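PDB 3FEQ: putative amidohydrolase from Unidentified, which probably acts as a zinc-dependent prolidase of the amidohydrolase superfamily, hydrolysing dipeptides that end in proline. Local coordinates for residues I238-R243 with L262-A268; H251-E257 with S307-Y311. All coordinates share one frame; numbering follows the deposited sequence.

Interaction 1 (I238-R243 with L262-A268); sequences IARAVR and LMHEHGA
Val-242 packs against Met-263 and His-266 where two successive helices of the amidohydrolase TIM barrel, 235-243 and 257-266, lie side by side. The short segments run almost parallel, at 15°, with their axes 10.0 Å apart at closest approach, as expected of neighbouring helices in a beta/alpha barrel that are joined through the strand between them. The two methyls of Val-242 divide the work. CG1, set anti to the backbone N (chi1 -179°), lies 3.8 Å from His-266 CB, with Ala-268 CB a little farther off, while CG2 meets Met-263 CG. One turn earlier, Ile-238 CG2 touches Met-263 CE at 3.7 Å, the two side chains crossing at about a right angle; a bend at the last torsion of the methionine (chi3 -50°) places CE against that methyl. Toward the outer side, Leu-262 CD2 rests 4.0 Å from Ala-239 CB and passes obliquely by the guanidinium of Arg-243. Not one hydrogen bond joins the segments, so apolar packing carries the contact.

Beneath this layer, Ile-238 and Met-263 both touch Ile-249 of strand 248-254, so that both helices pack on the same barrel strand. The second helix ends in a Schellman motif: Gly-267, with positive phi, turns the chain, and Ala-268 N bonds to Met-263 O, bringing the alanine methyl back toward Val-242. The imidazole of His-266 is held by its own helix, for ND1 donates to Leu-262 O at 3.0 Å, almost in the ring plane, while His-266 N reaches the same oxygen from the opposite face of the carbonyl.

Interaction 2 (H251-E257 with S307-Y311); sequences HGNLVDE and SLEIY. With ZN (zinc ion), chain V.
Tyr-311 reaches from helix 302-314 to the backbone of Gly-252, and its side chain can be followed outward atom by atom. From CB, CG is set beside the backbone N and anti to the carbonyl carbon (chi1 -72°), a torsion that directs the ring toward the turn at the end of strand 248-254. Farther out, CE1 lies 3.7 Å from Val-255 CG1, and CE2 has Val-255 CG2 and Gly-252 O for neighbours. CZ also approaches CG2, and the valine side chain and the phenol cross obliquely. At the tip, OH donates a hydrogen bond of 2.7 Å to Gly-252 O. The C=O...O angle is 117° and the donor is tilted 18° from the carbonyl plane; the acceptor itself sits at the ring edge. This bond satisfies a buried hydroxyl and fixes where the ring ends.

Gly-252 has positive phi and opens a type I beta turn that runs to Val-255, at the end of a barrel strand in this TIM-barrel amidohydrolase. The residue before it is a metal ligand: His-251 NE2 binds a zinc ion at 2.4 Å, with His-231 as another ligand, while Thr-273 bonds to ND1 on the other side of the imidazole. The hydrogen bond from Tyr-311 thus falls on the residue next to a zinc ligand and probably helps to position that backbone.

Elsewhere the helix sets carbon atoms against the backbone of residues 253-257. Ser-307 CB lies 3.8 Å from Asn-253 O, its hydroxyl being bonded to Gly-304 O in its own helix. Ile-310 reaches CD1 to Val-255 O, and its CG2 lies 3.9 Å from Glu-257 CA, just after Asp-256, which caps helix 257-266 through a bond from Ala-259 N to OD1.

Along the chain the segments alternate: 238-243, 251-257, 262-268, then 307-311. Strand 248-254 thus lies between the two helices of interaction 1 in sequence and supplies one side of interaction 2. The centres are 12 Å apart, and the contacts merge in a shared apolar layer, where Met-263 CE approaches Tyr-311 CE1 at 3.5 Å and Ile-238 CD1 meets Val-255 CG1. Helices 235-243, 257-266 and 302-314 are thereby packed together around the end of one barrel strand. The arrangement illustrates how a TIM barrel ties its outer helices to the strand that presents a metal ligand, here His-251, beside the zinc site.

Interaction 1 (I238-R243 with L262-A268)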
loop_
_atom_site.group_PDB
_atom_site.type_symbol
_atom_site.label_atom_id
_atom_site.label_comp_id
_atom_site.label_asym_id
_atom_site.label_seq_id
_atom_site.Cartn_x
_atom_site.Cartn_y
_atom_site.Cartn_z
ATOM N N ILE C 238 -4.149 -29.212 -26.277
ATOM C CA ILE C 238 -3.029 -30.113 -26.080
ATOM C C ILE C 238 -1.855 -29.750 -26.966
ATOM O O ILE C 238 -0.721 -29.646 -26.495
ATOM C CB ILE C 238 -3.417 -31.563 -26.350
ATOM C CG1 ILE C 238 -4.288 -32.087 -25.204
ATOM C CG2 ILE C 238 -2.155 -32.413 -26.503
ATOM C CD1 ILE C 238 -5.049 -33.358 -25.510
ATOM N N ALA C 239 -2.135 -29.552 -28.248
ATOM C CA ALA C 239 -1.070 -29.364 -29.215
ATOM C C ALA C 239 -0.191 -28.201 -28.787
ATOM O O ALA C 239 1.014 -28.371 -28.598
ATOM C CB ALA C 239 -1.632 -29.143 -30.610
ATOM N N ARG C 240 -0.811 -27.050 -28.537
ATOM C CA ARG C 240 -0.055 -25.840 -28.224
ATOM C C ARG C 240 0.776 -25.977 -26.943
ATOM O O ARG C 240 1.931 -25.542 -26.902
ATOM C CB ARG C 240 -0.967 -24.609 -28.175
ATOM C CG ARG C 240 -2.131 -24.721 -27.227
ATOM C CD ARG C 240 -3.016 -23.521 -27.348
ATOM N NE ARG C 240 -3.203 -22.901 -26.052
ATOM C CZ ARG C 240 -2.750 -21.694 -25.729
ATOM N NH1 ARG C 240 -2.973 -21.216 -24.513
ATOM N NH2 ARG C 240 -2.095 -20.955 -26.622
ATOM N N ALA C 241 0.210 -26.651 -25.938
ATOM C CA ALA C 241 0.936 -26.958 -24.704
ATOM C C ALA C 241 2.205 -27.732 -25.001
ATOM O O ALA C 241 3.274 -27.389 -24.499
ATOM C CB ALA C 241 0.061 -27.743 -23.752
ATOM N N VAL C 242 2.083 -28.757 -25.841
ATOM C CA VAL C 242 3.226 -29.582 -26.216
ATOM C C VAL C 242 4.236 -28.803 -27.056
ATOM O O VAL C 242 5.435 -28.909 -26.835
ATOM C CB VAL C 242 2.786 -30.856 -26.947
ATOM C CG1 VAL C 242 3.989 -31.704 -27.301
ATOM C CG2 VAL C 242 1.856 -31.637 -26.077
ATOM N N ARG C 243 3.741 -27.961 -27.956
ATOM C CA ARG C 243 4.595 -27.078 -28.754
ATOM C C ARG C 243 5.408 -26.116 -27.895
ATOM O O ARG C 243 6.500 -25.699 -28.270
ATOM C CB ARG C 243 3.760 -26.282 -29.760
ATOM C CG ARG C 243 3.859 -26.797 -31.185
ATOM C CD ARG C 243 3.058 -25.949 -32.163
ATOM N NE ARG C 243 1.664 -26.392 -32.235
ATOM C CZ ARG C 243 0.617 -25.675 -31.822
ATOM N NH1 ARG C 243 0.786 -24.450 -31.330
ATOM N NH2 ARG C 243 -0.607 -26.181 -31.915
ATOM N N LEU C 262 1.849 -35.540 -32.592
ATOM C CA LEU C 262 2.734 -34.468 -32.116
ATOM C C LEU C 262 3.300 -34.749 -30.733
ATOM O O LEU C 262 4.457 -34.451 -30.459
ATOM C CB LEU C 262 1.994 -33.138 -32.090
ATOM C CG LEU C 262 2.811 -31.887 -31.782
ATOM C CD1 LEU C 262 3.778 -31.592 -32.919
ATOM C CD2 LEU C 262 1.860 -30.730 -31.579
ATOM N N MET C 263 2.473 -35.324 -29.869
ATOM C CA MET C 263 2.897 -35.739 -28.544
ATOM C C MET C 263 3.975 -36.813 -28.586
ATOM O O MET C 263 4.984 -36.713 -27.886
ATOM C CB MET C 263 1.698 -36.225 -27.733
ATOM C CG MET C 263 1.389 -35.354 -26.537
ATOM S SD MET C 263 -0.073 -35.869 -25.635
ATOM C CE MET C 263 -1.208 -35.999 -27.001
ATOM N N HIS C 264 3.767 -37.840 -29.408
ATOM C CA HIS C 264 4.752 -38.912 -29.559
ATOM C C HIS C 264 6.079 -38.369 -30.068
ATOM O O HIS C 264 7.140 -38.768 -29.609
ATOM C CB HIS C 264 4.233 -39.988 -30.506
ATOM C CG HIS C 264 5.294 -40.925 -30.992
ATOM N ND1 HIS C 264 5.943 -41.810 -30.157
ATOM C CD2 HIS C 264 5.832 -41.102 -32.222
ATOM C CE1 HIS C 264 6.820 -42.508 -30.858
ATOM N NE2 HIS C 264 6.773 -42.096 -32.113
ATOM N N GLU C 265 6.004 -37.422 -30.989
ATOM C CA GLU C 265 7.184 -36.833 -31.598
ATOM C C GLU C 265 8.036 -36.088 -30.581
ATOM O O GLU C 265 9.249 -36.223 -30.547
ATOM C CB GLU C 265 6.751 -35.866 -32.693
ATOM C CG GLU C 265 7.497 -36.003 -33.991
ATOM C CD GLU C 265 6.698 -35.436 -35.143
ATOM O OE1 GLU C 265 5.491 -35.178 -34.939
ATOM O OE2 GLU C 265 7.258 -35.277 -36.253
ATOM N N HIS C 266 7.392 -35.282 -29.760
ATOM C CA HIS C 266 8.102 -34.503 -28.769
ATOM C C HIS C 266 8.511 -35.305 -27.532
ATOM O O HIS C 266 9.276 -34.819 -26.707
ATOM C CB HIS C 266 7.243 -33.322 -28.344
ATOM C CG HIS C 266 7.263 -32.185 -29.310
ATOM N ND1 HIS C 266 6.418 -32.117 -30.397
ATOM C CD2 HIS C 266 8.015 -31.060 -29.343
ATOM C CE1 HIS C 266 6.645 -30.996 -31.056
ATOM N NE2 HIS C 266 7.609 -30.337 -30.437
ATOM N N GLY C 267 7.976 -36.509 -27.378
ATOM C CA GLY C 267 8.334 -37.348 -26.241
ATOM C C GLY C 267 7.543 -36.991 -25.000
ATOM O O GLY C 267 7.994 -37.204 -23.873
ATOM N N ALA C 268 6.340 -36.472 -25.222
ATOM C CA ALA C 268 5.437 -36.073 -24.162
ATOM C C ALA C 268 4.549 -37.223 -23.688
ATOM O O ALA C 268 4.046 -37.997 -24.490
ATOM C CB ALA C 268 4.597 -34.938 -24.636
#

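Interaction 2 (H251-E257 with S307-Y311)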
loop_
_atom_site.group_PDB
_atom_site.type_symbol
_atom_site.label_atom_id
_atom_site.label_comp_id
_atom_site.label_asym_id
_atom_site.label_seq_id
_atom_site.Cartn_x
_atom_site.Cartn_y
_atom_site.Cartn_z
ATOM N N HIS C 251 -5.310 -35.776 -18.162
ATOM C CA HIS C 251 -6.619 -36.092 -18.751
ATOM C C HIS C 251 -6.521 -36.358 -20.244
ATOM O O HIS C 251 -6.315 -37.497 -20.671
ATOM C CB HIS C 251 -7.630 -34.980 -18.488
ATOM C CG HIS C 251 -7.541 -34.400 -17.115
ATOM N ND1 HIS C 251 -7.968 -35.079 -15.998
ATOM C CD2 HIS C 251 -7.051 -33.219 -16.677
ATOM C CE1 HIS C 251 -7.772 -34.327 -14.930
ATOM N NE2 HIS C 251 -7.213 -33.193 -15.315
ATOM N N GLY C 252 -6.660 -35.305 -21.037
ATOM C CA GLY C 252 -6.418 -35.399 -22.474
ATOM C C GLY C 252 -7.517 -36.145 -23.199
ATOM O O GLY C 252 -7.285 -36.722 -24.260
ATOM N N ASN C 253 -8.726 -36.090 -22.641
ATOM C CA ASN C 253 -9.844 -36.919 -23.078
ATOM C C ASN C 253 -10.285 -36.656 -24.505
ATOM O O ASN C 253 -10.923 -37.510 -25.118
ATOM C CB ASN C 253 -11.042 -36.722 -22.158
ATOM C CG ASN C 253 -10.771 -37.175 -20.747
ATOM O OD1 ASN C 253 -9.696 -36.932 -20.195
ATOM N ND2 ASN C 253 -11.756 -37.828 -20.141
ATOM N N LEU C 254 -9.971 -35.470 -25.023
ATOM C CA LEU C 254 -10.466 -35.066 -26.331
ATOM C C LEU C 254 -9.353 -34.834 -27.360
ATOM O O LEU C 254 -9.400 -33.861 -28.117
ATOM C CB LEU C 254 -11.375 -33.832 -26.208
ATOM C CG LEU C 254 -12.613 -33.937 -25.295
ATOM C CD1 LEU C 254 -13.552 -32.756 -25.447
ATOM C CD2 LEU C 254 -13.396 -35.221 -25.503
ATOM N N VAL C 255 -8.370 -35.734 -27.406
ATOM C CA VAL C 255 -7.341 -35.688 -28.454
ATOM C C VAL C 255 -7.896 -36.029 -29.821
ATOM O O VAL C 255 -8.861 -36.787 -29.929
ATOM C CB VAL C 255 -6.242 -36.722 -28.219
ATOM C CG1 VAL C 255 -4.932 -36.054 -27.829
ATOM C CG2 VAL C 255 -6.707 -37.762 -27.220
ATOM N N ASP C 256 -7.255 -35.488 -30.858
ATOM C CA ASP C 256 -7.284 -36.075 -32.198
ATOM C C ASP C 256 -5.936 -36.737 -32.442
ATOM O O ASP C 256 -4.972 -36.459 -31.720
ATOM C CB ASP C 256 -7.536 -34.991 -33.254
ATOM C CG ASP C 256 -6.797 -33.688 -32.950
ATOM O OD1 ASP C 256 -5.559 -33.721 -32.777
ATOM O OD2 ASP C 256 -7.456 -32.627 -32.893
ATOM N N GLU C 257 -5.848 -37.584 -33.468
ATOM C CA GLU C 257 -4.590 -38.275 -33.736
ATOM C C GLU C 257 -3.516 -37.315 -34.217
ATOM O O GLU C 257 -2.331 -37.637 -34.179
ATOM C CB GLU C 257 -4.754 -39.471 -34.684
ATOM C CG GLU C 257 -5.332 -39.145 -36.038
ATOM C CD GLU C 257 -6.838 -39.310 -36.070
ATOM O OE1 GLU C 257 -7.551 -38.440 -35.517
ATOM O OE2 GLU C 257 -7.309 -40.312 -36.650
ATOM N N SER C 307 -9.982 -42.477 -26.360
ATOM C CA SER C 307 -8.726 -41.731 -26.483
ATOM C C SER C 307 -7.535 -42.625 -26.184
ATOM O O SER C 307 -6.467 -42.482 -26.778
ATOM C CB SER C 307 -8.722 -40.548 -25.514
ATOM O OG SER C 307 -8.798 -40.999 -24.172
ATOM N N LEU C 308 -7.738 -43.542 -25.244
ATOM C CA LEU C 308 -6.746 -44.536 -24.881
ATOM C C LEU C 308 -6.179 -45.204 -26.123
ATOM O O LEU C 308 -4.961 -45.294 -26.291
ATOM C CB LEU C 308 -7.377 -45.575 -23.958
ATOM C CG LEU C 308 -7.078 -45.444 -22.462
ATOM C CD1 LEU C 308 -7.050 -44.001 -21.952
ATOM C CD2 LEU C 308 -8.056 -46.288 -21.661
ATOM N N GLU C 309 -7.075 -45.619 -27.013
ATOM C CA GLU C 309 -6.681 -46.288 -28.241
ATOM C C GLU C 309 -5.870 -45.386 -29.142
ATOM O O GLU C 309 -4.857 -45.810 -29.695
ATOM C CB GLU C 309 -7.898 -46.802 -28.990
ATOM C CG GLU C 309 -8.349 -48.162 -28.513
ATOM C CD GLU C 309 -9.793 -48.443 -28.853
ATOM O OE1 GLU C 309 -10.208 -48.133 -29.992
ATOM O OE2 GLU C 309 -10.512 -48.980 -27.985
ATOM N N ILE C 310 -6.308 -44.139 -29.269
ATOM C CA ILE C 310 -5.580 -43.143 -30.039
ATOM C C ILE C 310 -4.156 -42.983 -29.531
ATOM O O ILE C 310 -3.204 -43.022 -30.317
ATOM C CB ILE C 310 -6.278 -41.791 -29.981
ATOM C CG1 ILE C 310 -7.779 -41.966 -30.267
ATOM C CG2 ILE C 310 -5.575 -40.798 -30.905
ATOM C CD1 ILE C 310 -8.531 -40.682 -30.446
ATOM N N TYR C 311 -4.018 -42.853 -28.211
ATOM C CA TYR C 311 -2.711 -42.737 -27.575
ATOM C C TYR C 311 -1.807 -43.950 -27.822
ATOM O O TYR C 311 -0.610 -43.795 -28.087
ATOM C CB TYR C 311 -2.867 -42.495 -26.075
ATOM C CG TYR C 311 -3.355 -41.109 -25.729
ATOM C CD1 TYR C 311 -2.775 -39.980 -26.303
ATOM C CD2 TYR C 311 -4.377 -40.923 -24.806
ATOM C CE1 TYR C 311 -3.227 -38.709 -25.986
ATOM C CE2 TYR C 311 -4.834 -39.656 -24.488
ATOM C CZ TYR C 311 -4.253 -38.557 -25.076
ATOM O OH TYR C 311 -4.715 -37.303 -24.772
HETATM ZN ZN ZN V . -6.888 -31.290 -13.940
#